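Local coordinates for Serine/threonine-protein phosphatase 2A regulatory subunit B'' subunit alpha (Homo sapiens, PDB 4I5J) that serves as a calcium-binding regulatory subunit of protein phosphatase 2A that may modulate the core enzyme's substrate selectivity, catalytic activity and location in the cell, at residues A[26-30]-A[31-35]; A[115-118]-A[119-123]. One frame throughout, in Å; residues are numbered along the deposited sequence.

Interaction 1 (A[26-30]-A[31-35]); sequences SSLEQ and EDFIP
In an EF-hand-like helix-loop-helix, the end of the loop turns into helix 34-43 through a two-way exchange of bonds between Glu29 and Asp32. Glu29 N donates to Asp32 OD2 at 2.8 Å, with a nearly straight N-H (166°) that arrives from above the carboxylate plane; in return, Asp32 N reaches Glu29 O at 2.9 Å. Asp32 CG lies beside its own backbone N (chi1 -66°), which swings the carboxylate back over the turn. Aspartate suits the place because its short arm carries an acceptor just far enough. A water donates to both Asp32 OD2 and Ser27 O, so two donors grip this buried oxygen. With an alanine in place of Asp32, Glu29 N is likely to lose its acceptor and the water one of its two ties, leaving the loop end freer to shift. One residue on, Phe33 N bonds to Gln30 O at 3.1 Å and continues the turn. On the apolar side the Leu28 side chain runs roughly perpendicular to that of Phe33, its CD1 3.7 Å from Phe33 CZ, while Glu29 O lies at the ring's edge, in its plane. Glu29 OE1 and Glu31 OE2 are 4.2 Å apart, which may cost some repulsion, though Glu29 also lies against Lys79. Leu28 packs on Phe16, Ile17 and Leu20 of helix 12-20, and its backbone bonds to Ile80, consistent with the pairing of two EF-hand loops. Phe33 lies between Phe16 and helix 54-72, where its ring meets Phe69 and Gln30 OE1 takes a hydrogen bond from Gln66.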
ATOM      1  N   SER A  26      11.846 -19.273  11.345  1.00 59.18           N
ATOM      2  CA  SER A  26      10.432 -19.429  11.649  1.00 62.62           C
ATOM      3  C   SER A  26       9.598 -18.420  10.866  1.00 55.99           C
ATOM      4  O   SER A  26       8.372 -18.400  10.997  1.00 50.79           O
ATOM      5  CB  SER A  26      10.198 -19.273  13.154  1.00 62.12           C
ATOM      6  OG  SER A  26      10.773 -18.062  13.623  1.00 65.74           O
ATOM      7  N   SER A  27      10.278 -17.607  10.052  1.00 49.44           N
ATOM      8  CA  SER A  27       9.634 -16.587   9.231  1.00 41.75           C
ATOM      9  C   SER A  27      10.160 -16.591   7.793  1.00 43.59           C
ATOM     10  O   SER A  27      11.233 -17.137   7.507  1.00 43.65           O
ATOM     11  CB  SER A  27       9.860 -15.209   9.843  1.00 44.20           C
ATOM     12  OG  SER A  27      11.244 -14.894   9.815  1.00 49.69           O
ATOM     13  N   LEU A  28       9.400 -15.981   6.886  1.00 38.31           N
ATOM     14  CA  LEU A  28       9.834 -15.882   5.495  1.00 40.66           C
ATOM     15  C   LEU A  28      10.072 -14.426   5.090  1.00 41.53           C
ATOM     16  O   LEU A  28       9.276 -13.532   5.402  1.00 42.36           O
ATOM     17  CB  LEU A  28       8.799 -16.491   4.543  1.00 37.26           C
ATOM     18  CG  LEU A  28       8.252 -17.876   4.867  1.00 37.21           C
ATOM     19  CD1 LEU A  28       7.138 -18.275   3.899  1.00 37.29           C
ATOM     20  CD2 LEU A  28       9.373 -18.867   4.817  1.00 38.40           C
ATOM     21  N   GLU A  29      11.161 -14.200   4.375  1.00 43.92           N
ATOM     22  CA  GLU A  29      11.427 -12.897   3.800  1.00 36.03           C
ATOM     23  C   GLU A  29      11.044 -12.909   2.337  1.00 29.43           C
ATOM     24  O   GLU A  29      10.819 -13.977   1.777  1.00 37.87           O
ATOM     25  CB  GLU A  29      12.904 -12.562   3.958  1.00 45.27           C
ATOM     26  CG  GLU A  29      13.245 -12.307   5.414  1.00 53.09           C
ATOM     27  CD  GLU A  29      14.707 -12.073   5.628  1.00 66.47           C
ATOM     28  OE1 GLU A  29      15.515 -12.426   4.731  1.00 76.68           O
ATOM     29  OE2 GLU A  29      15.043 -11.541   6.702  1.00 66.89           O
ATOM     30  N   GLN A  30      10.989 -11.730   1.720  1.00 36.48           N
ATOM     31  CA  GLN A  30      10.616 -11.628   0.307  1.00 34.76           C
ATOM     32  C   GLN A  30      11.353 -12.603  -0.584  1.00 38.51           C
ATOM     33  O   GLN A  30      10.726 -13.262  -1.421  1.00 33.57           O
ATOM     34  CB  GLN A  30      10.784 -10.197  -0.215  1.00 32.79           C
ATOM     35  CG  GLN A  30       9.742  -9.256   0.378  1.00 37.71           C
ATOM     36  CD  GLN A  30       9.476  -8.028  -0.495  1.00 45.96           C
ATOM     37  OE1 GLN A  30      10.037  -7.897  -1.573  1.00 43.95           O
ATOM     38  NE2 GLN A  30       8.614  -7.129  -0.025  1.00 50.54           N
ATOM     39  N   GLU A  31      12.672 -12.713  -0.399  1.00 36.22           N
ATOM     40  CA  GLU A  31      13.498 -13.584  -1.260  1.00 43.10           C
ATOM     41  C   GLU A  31      13.059 -15.053  -1.215  1.00 35.98           C
ATOM     42  O   GLU A  31      13.184 -15.780  -2.201  1.00 37.95           O
ATOM     43  CB  GLU A  31      14.990 -13.477  -0.890  1.00 48.89           C
ATOM     44  CG  GLU A  31      15.642 -12.114  -1.185  1.00 59.14           C
ATOM     45  CD  GLU A  31      15.269 -10.995  -0.186  1.00 65.04           C
ATOM     46  OE1 GLU A  31      15.659  -9.833  -0.436  1.00 78.24           O
ATOM     47  OE2 GLU A  31      14.597 -11.256   0.838  1.00 52.98           O
ATOM     48  N   ASP A  32      12.527 -15.468  -0.069  1.00 36.94           N
ATOM     49  CA  ASP A  32      12.118 -16.853   0.153  1.00 39.67           C
ATOM     50  C   ASP A  32      10.952 -17.266  -0.744  1.00 40.22           C
ATOM     51  O   ASP A  32      10.742 -18.455  -0.976  1.00 36.19           O
ATOM     52  CB  ASP A  32      11.715 -17.062   1.619  1.00 36.26           C
ATOM     53  CG  ASP A  32      12.883 -16.915   2.577  1.00 38.02           C
ATOM     54  OD1 ASP A  32      14.015 -17.228   2.158  1.00 39.66           O
ATOM     55  OD2 ASP A  32      12.665 -16.496   3.745  1.00 38.72           O
ATOM     56  N   PHE A  33      10.189 -16.285  -1.231  1.00 39.00           N
ATOM     57  CA  PHE A  33       9.051 -16.565  -2.095  1.00 34.06           C
ATOM     58  C   PHE A  33       9.458 -16.719  -3.554  1.00 37.06           C
ATOM     59  O   PHE A  33       8.665 -17.182  -4.381  1.00 35.24           O
ATOM     60  CB  PHE A  33       8.005 -15.466  -1.976  1.00 27.04           C
ATOM     61  CG  PHE A  33       7.171 -15.569  -0.738  1.00 31.55           C
ATOM     62  CD1 PHE A  33       7.651 -15.106   0.477  1.00 34.54           C
ATOM     63  CD2 PHE A  33       5.923 -16.167  -0.780  1.00 31.27           C
ATOM     64  CE1 PHE A  33       6.878 -15.221   1.645  1.00 36.44           C
ATOM     65  CE2 PHE A  33       5.154 -16.288   0.365  1.00 27.76           C
ATOM     66  CZ  PHE A  33       5.628 -15.814   1.578  1.00 35.09           C
ATOM     67  N   ILE A  34      10.680 -16.315  -3.882  1.00 34.50           N
ATOM     68  CA  ILE A  34      11.092 -16.324  -5.297  1.00 35.39           C
ATOM     69  C   ILE A  34      11.017 -17.710  -5.963  1.00 38.94           C
ATOM     70  O   ILE A  34      10.416 -17.848  -7.031  1.00 41.48           O
ATOM     71  CB  ILE A  34      12.481 -15.662  -5.525  1.00 49.60           C
ATOM     72  CG1 ILE A  34      12.350 -14.144  -5.418  1.00 41.16           C
ATOM     73  CG2 ILE A  34      13.050 -16.050  -6.891  1.00 50.40           C
ATOM     74  CD1 ILE A  34      13.655 -13.441  -5.143  1.00 38.52           C
ATOM     75  N   PRO A  35      11.595 -18.748  -5.332  1.00 41.37           N
ATOM     76  CA  PRO A  35      11.488 -20.033  -6.031  1.00 43.37           C
ATOM     77  C   PRO A  35      10.042 -20.526  -6.154  1.00 46.99           C
ATOM     78  O   PRO A  35       9.717 -21.199  -7.132  1.00 42.91           O
ATOM     79  CB  PRO A  35      12.336 -20.984  -5.176  1.00 41.29           C
ATOM     80  CG  PRO A  35      12.608 -20.283  -3.924  1.00 42.07           C
ATOM     81  CD  PRO A  35      12.498 -18.823  -4.174  1.00 41.77           C
TER
HETATM   82  O   HOH W   1      13.652 -17.745   5.871  1.00 37.59           O

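Interaction 2 (A[115-118]-A[119-123]); sequences FYVI and YCKFW
Phe115 O accepts the N-H of Tyr119 at 2.8 Å, in the carbonyl plane, the first of four successive i to i+4 bonds across this part of helix 112-125, in the EF-hand-pair region of the subunit. Cys120, Lys121 and Phe122 make the same i to i+4 bond to Tyr116, Val117 and Ile118, each donor tilted some 20° from the carbonyl plane, and the side chains sort themselves by face. Phe115 and Tyr119, one turn apart, send their side chains off the same side of the helix, with Phe115 CE1 4.0 Å from Tyr119 CB; these large rings suit the buried side, where both pack on helix 54-72. Ile118 is buried too, against Tyr173 and Leu180 of helix 173-184. Lys121 runs extended alongside Val117, its NZ 3.9 Å from Val117 CG1: the outer end of the lysine chain rests against one valine methyl, and the amino group goes on to a salt bridge with Glu184. On the exposed side a sulfur-aromatic contact joins Tyr116 to Cys120. Tyr116 CG stands anti to the backbone N (chi1 -171°), laying the ring along the next turn, and the small thiol lets a flat ring come close against it. Cys120 SG sits over one face, 3.5 Å from the ring centroid and 17° off the normal, displaced toward Tyr116 CZ at 3.4 Å.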
ATOM      1  N   PHE A 115      -1.086  -6.878 -12.492  1.00 26.93           N
ATOM      2  CA  PHE A 115       0.325  -6.536 -12.553  1.00 29.42           C
ATOM      3  C   PHE A 115       0.603  -5.569 -13.697  1.00 31.16           C
ATOM      4  O   PHE A 115       1.353  -4.609 -13.534  1.00 37.39           O
ATOM      5  CB  PHE A 115       1.206  -7.777 -12.719  1.00 31.71           C
ATOM      6  CG  PHE A 115       2.458  -7.512 -13.507  1.00 32.24           C
ATOM      7  CD1 PHE A 115       3.506  -6.808 -12.953  1.00 32.14           C
ATOM      8  CD2 PHE A 115       2.581  -7.964 -14.818  1.00 32.37           C
ATOM      9  CE1 PHE A 115       4.657  -6.543 -13.683  1.00 34.11           C
ATOM     10  CE2 PHE A 115       3.740  -7.714 -15.554  1.00 31.24           C
ATOM     11  CZ  PHE A 115       4.768  -6.998 -15.000  1.00 35.37           C
ATOM     12  N   TYR A 116      -0.002  -5.805 -14.857  1.00 33.19           N
ATOM     13  CA  TYR A 116       0.352  -4.989 -16.012  1.00 32.17           C
ATOM     14  C   TYR A 116      -0.183  -3.568 -15.852  1.00 32.46           C
ATOM     15  O   TYR A 116       0.469  -2.604 -16.252  1.00 33.11           O
ATOM     16  CB  TYR A 116      -0.117  -5.639 -17.319  1.00 32.34           C
ATOM     17  CG  TYR A 116       0.405  -4.953 -18.562  1.00 30.67           C
ATOM     18  CD1 TYR A 116       1.775  -4.814 -18.791  1.00 27.81           C
ATOM     19  CD2 TYR A 116      -0.472  -4.463 -19.522  1.00 31.86           C
ATOM     20  CE1 TYR A 116       2.254  -4.183 -19.978  1.00 34.07           C
ATOM     21  CE2 TYR A 116      -0.013  -3.835 -20.678  1.00 33.61           C
ATOM     22  CZ  TYR A 116       1.347  -3.698 -20.901  1.00 34.12           C
ATOM     23  OH  TYR A 116       1.773  -3.075 -22.050  1.00 38.70           O
ATOM     24  N   VAL A 117      -1.359  -3.435 -15.244  1.00 38.11           N
ATOM     25  CA  VAL A 117      -1.888  -2.114 -14.910  1.00 35.75           C
ATOM     26  C   VAL A 117      -0.870  -1.363 -14.059  1.00 31.97           C
ATOM     27  O   VAL A 117      -0.519  -0.207 -14.364  1.00 32.46           O
ATOM     28  CB  VAL A 117      -3.251  -2.212 -14.172  1.00 41.00           C
ATOM     29  CG1 VAL A 117      -3.639  -0.867 -13.557  1.00 40.19           C
ATOM     30  CG2 VAL A 117      -4.331  -2.698 -15.127  1.00 34.95           C
ATOM     31  N   ILE A 118      -0.377  -2.025 -13.014  1.00 30.00           N
ATOM     32  CA  ILE A 118       0.631  -1.425 -12.124  1.00 28.83           C
ATOM     33  C   ILE A 118       1.916  -1.075 -12.889  1.00 40.42           C
ATOM     34  O   ILE A 118       2.469   0.008 -12.717  1.00 39.09           O
ATOM     35  CB  ILE A 118       0.968  -2.365 -10.948  1.00 29.80           C
ATOM     36  CG1 ILE A 118      -0.275  -2.640 -10.117  1.00 34.34           C
ATOM     37  CG2 ILE A 118       2.035  -1.757 -10.033  1.00 27.84           C
ATOM     38  CD1 ILE A 118      -0.036  -3.631  -8.995  1.00 28.69           C
ATOM     39  N   TYR A 119       2.380  -1.977 -13.753  1.00 37.61           N
ATOM     40  CA  TYR A 119       3.598  -1.724 -14.526  1.00 33.72           C
ATOM     41  C   TYR A 119       3.467  -0.506 -15.434  1.00 29.40           C
ATOM     42  O   TYR A 119       4.379   0.321 -15.523  1.00 32.06           O
ATOM     43  CB  TYR A 119       4.008  -2.954 -15.364  1.00 34.33           C
ATOM     44  CG  TYR A 119       5.314  -2.737 -16.112  1.00 46.95           C
ATOM     45  CD1 TYR A 119       6.519  -3.174 -15.571  1.00 54.92           C
ATOM     46  CD2 TYR A 119       5.354  -2.064 -17.343  1.00 40.19           C
ATOM     47  CE1 TYR A 119       7.722  -2.972 -16.234  1.00 51.20           C
ATOM     48  CE2 TYR A 119       6.563  -1.849 -18.002  1.00 44.84           C
ATOM     49  CZ  TYR A 119       7.738  -2.311 -17.437  1.00 46.39           C
ATOM     50  OH  TYR A 119       8.941  -2.100 -18.060  1.00 50.90           O
ATOM     51  N   CYS A 120       2.358  -0.407 -16.155  1.00 24.75           N
ATOM     52  CA  CYS A 120       2.179   0.733 -17.051  1.00 29.25           C
ATOM     53  C   CYS A 120       2.113   2.052 -16.314  1.00 36.96           C
ATOM     54  O   CYS A 120       2.608   3.075 -16.808  1.00 38.22           O
ATOM     55  CB  CYS A 120       0.937   0.559 -17.920  1.00 31.35           C
ATOM     56  SG  CYS A 120       1.117  -0.863 -19.035  1.00 35.76           S
ATOM     57  N   LYS A 121       1.485   2.035 -15.140  1.00 36.73           N
ATOM     58  CA  LYS A 121       1.399   3.239 -14.351  1.00 38.07           C
ATOM     59  C   LYS A 121       2.784   3.644 -13.882  1.00 37.82           C
ATOM     60  O   LYS A 121       3.123   4.824 -13.921  1.00 38.78           O
ATOM     61  CB  LYS A 121       0.428   3.077 -13.187  1.00 39.10           C
ATOM     62  CG  LYS A 121      -1.033   3.222 -13.622  1.00 46.29           C
ATOM     63  CD  LYS A 121      -1.984   2.974 -12.458  1.00 55.01           C
ATOM     64  CE  LYS A 121      -3.439   3.074 -12.896  1.00 64.47           C
ATOM     65  NZ  LYS A 121      -4.367   2.554 -11.840  1.00 64.33           N
ATOM     66  N   PHE A 122       3.598   2.663 -13.483  1.00 33.97           N
ATOM     67  CA  PHE A 122       4.982   2.942 -13.096  1.00 32.49           C
ATOM     68  C   PHE A 122       5.757   3.520 -14.284  1.00 38.69           C
ATOM     69  O   PHE A 122       6.491   4.505 -14.156  1.00 35.46           O
ATOM     70  CB  PHE A 122       5.679   1.669 -12.609  1.00 32.86           C
ATOM     71  CG  PHE A 122       7.121   1.887 -12.201  1.00 38.07           C
ATOM     72  CD1 PHE A 122       7.432   2.384 -10.937  1.00 36.34           C
ATOM     73  CD2 PHE A 122       8.161   1.621 -13.093  1.00 39.67           C
ATOM     74  CE1 PHE A 122       8.766   2.606 -10.551  1.00 36.84           C
ATOM     75  CE2 PHE A 122       9.494   1.838 -12.724  1.00 34.71           C
ATOM     76  CZ  PHE A 122       9.797   2.324 -11.449  1.00 36.05           C
ATOM     77  N   TRP A 123       5.567   2.902 -15.444  1.00 35.39           N
ATOM     78  CA  TRP A 123       6.240   3.317 -16.657  1.00 35.10           C
ATOM     79  C   TRP A 123       5.936   4.787 -16.964  1.00 35.62           C
ATOM     80  O   TRP A 123       6.838   5.566 -17.253  1.00 34.65           O
ATOM     81  CB  TRP A 123       5.797   2.438 -17.835  1.00 33.04           C
ATOM     82  CG  TRP A 123       6.379   2.919 -19.105  1.00 36.10           C
ATOM     83  CD1 TRP A 123       5.851   3.843 -19.957  1.00 36.62           C
ATOM     84  CD2 TRP A 123       7.646   2.534 -19.658  1.00 34.75           C
ATOM     85  NE1 TRP A 123       6.710   4.055 -21.010  1.00 38.32           N
ATOM     86  CE2 TRP A 123       7.823   3.267 -20.840  1.00 38.65           C
ATOM     87  CE3 TRP A 123       8.652   1.654 -19.248  1.00 36.51           C
ATOM     88  CZ2 TRP A 123       8.959   3.129 -21.637  1.00 47.13           C
ATOM     89  CZ3 TRP A 123       9.778   1.525 -20.038  1.00 45.79           C
ATOM     90  CH2 TRP A 123       9.922   2.256 -21.215  1.00 45.54           C
TER

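From the N terminus, the chain forms helix 12-20, then the loop that interaction 1 closes as it turns into helix 34-43. Helix 54-72 follows, and interaction 2 comes later, within helix 112-125; it closes no loop, being one turn of helix on the next. The two are in series, neither nested nor crossed, their centres 24 Å apart. Helix 54-72 is their shared neighbour: interaction 1 meets it at Ile65, Gln66, Ile68 and Phe69, interaction 2 at Phe56, Arg59 and Thr63, nearer its start. Interaction 2 also packs on helix 173-184 of its own EF-hand-pair region, so helix 112-125 touches both regions. Both contacts lie away from the calcium site of Asp200 to Glu211.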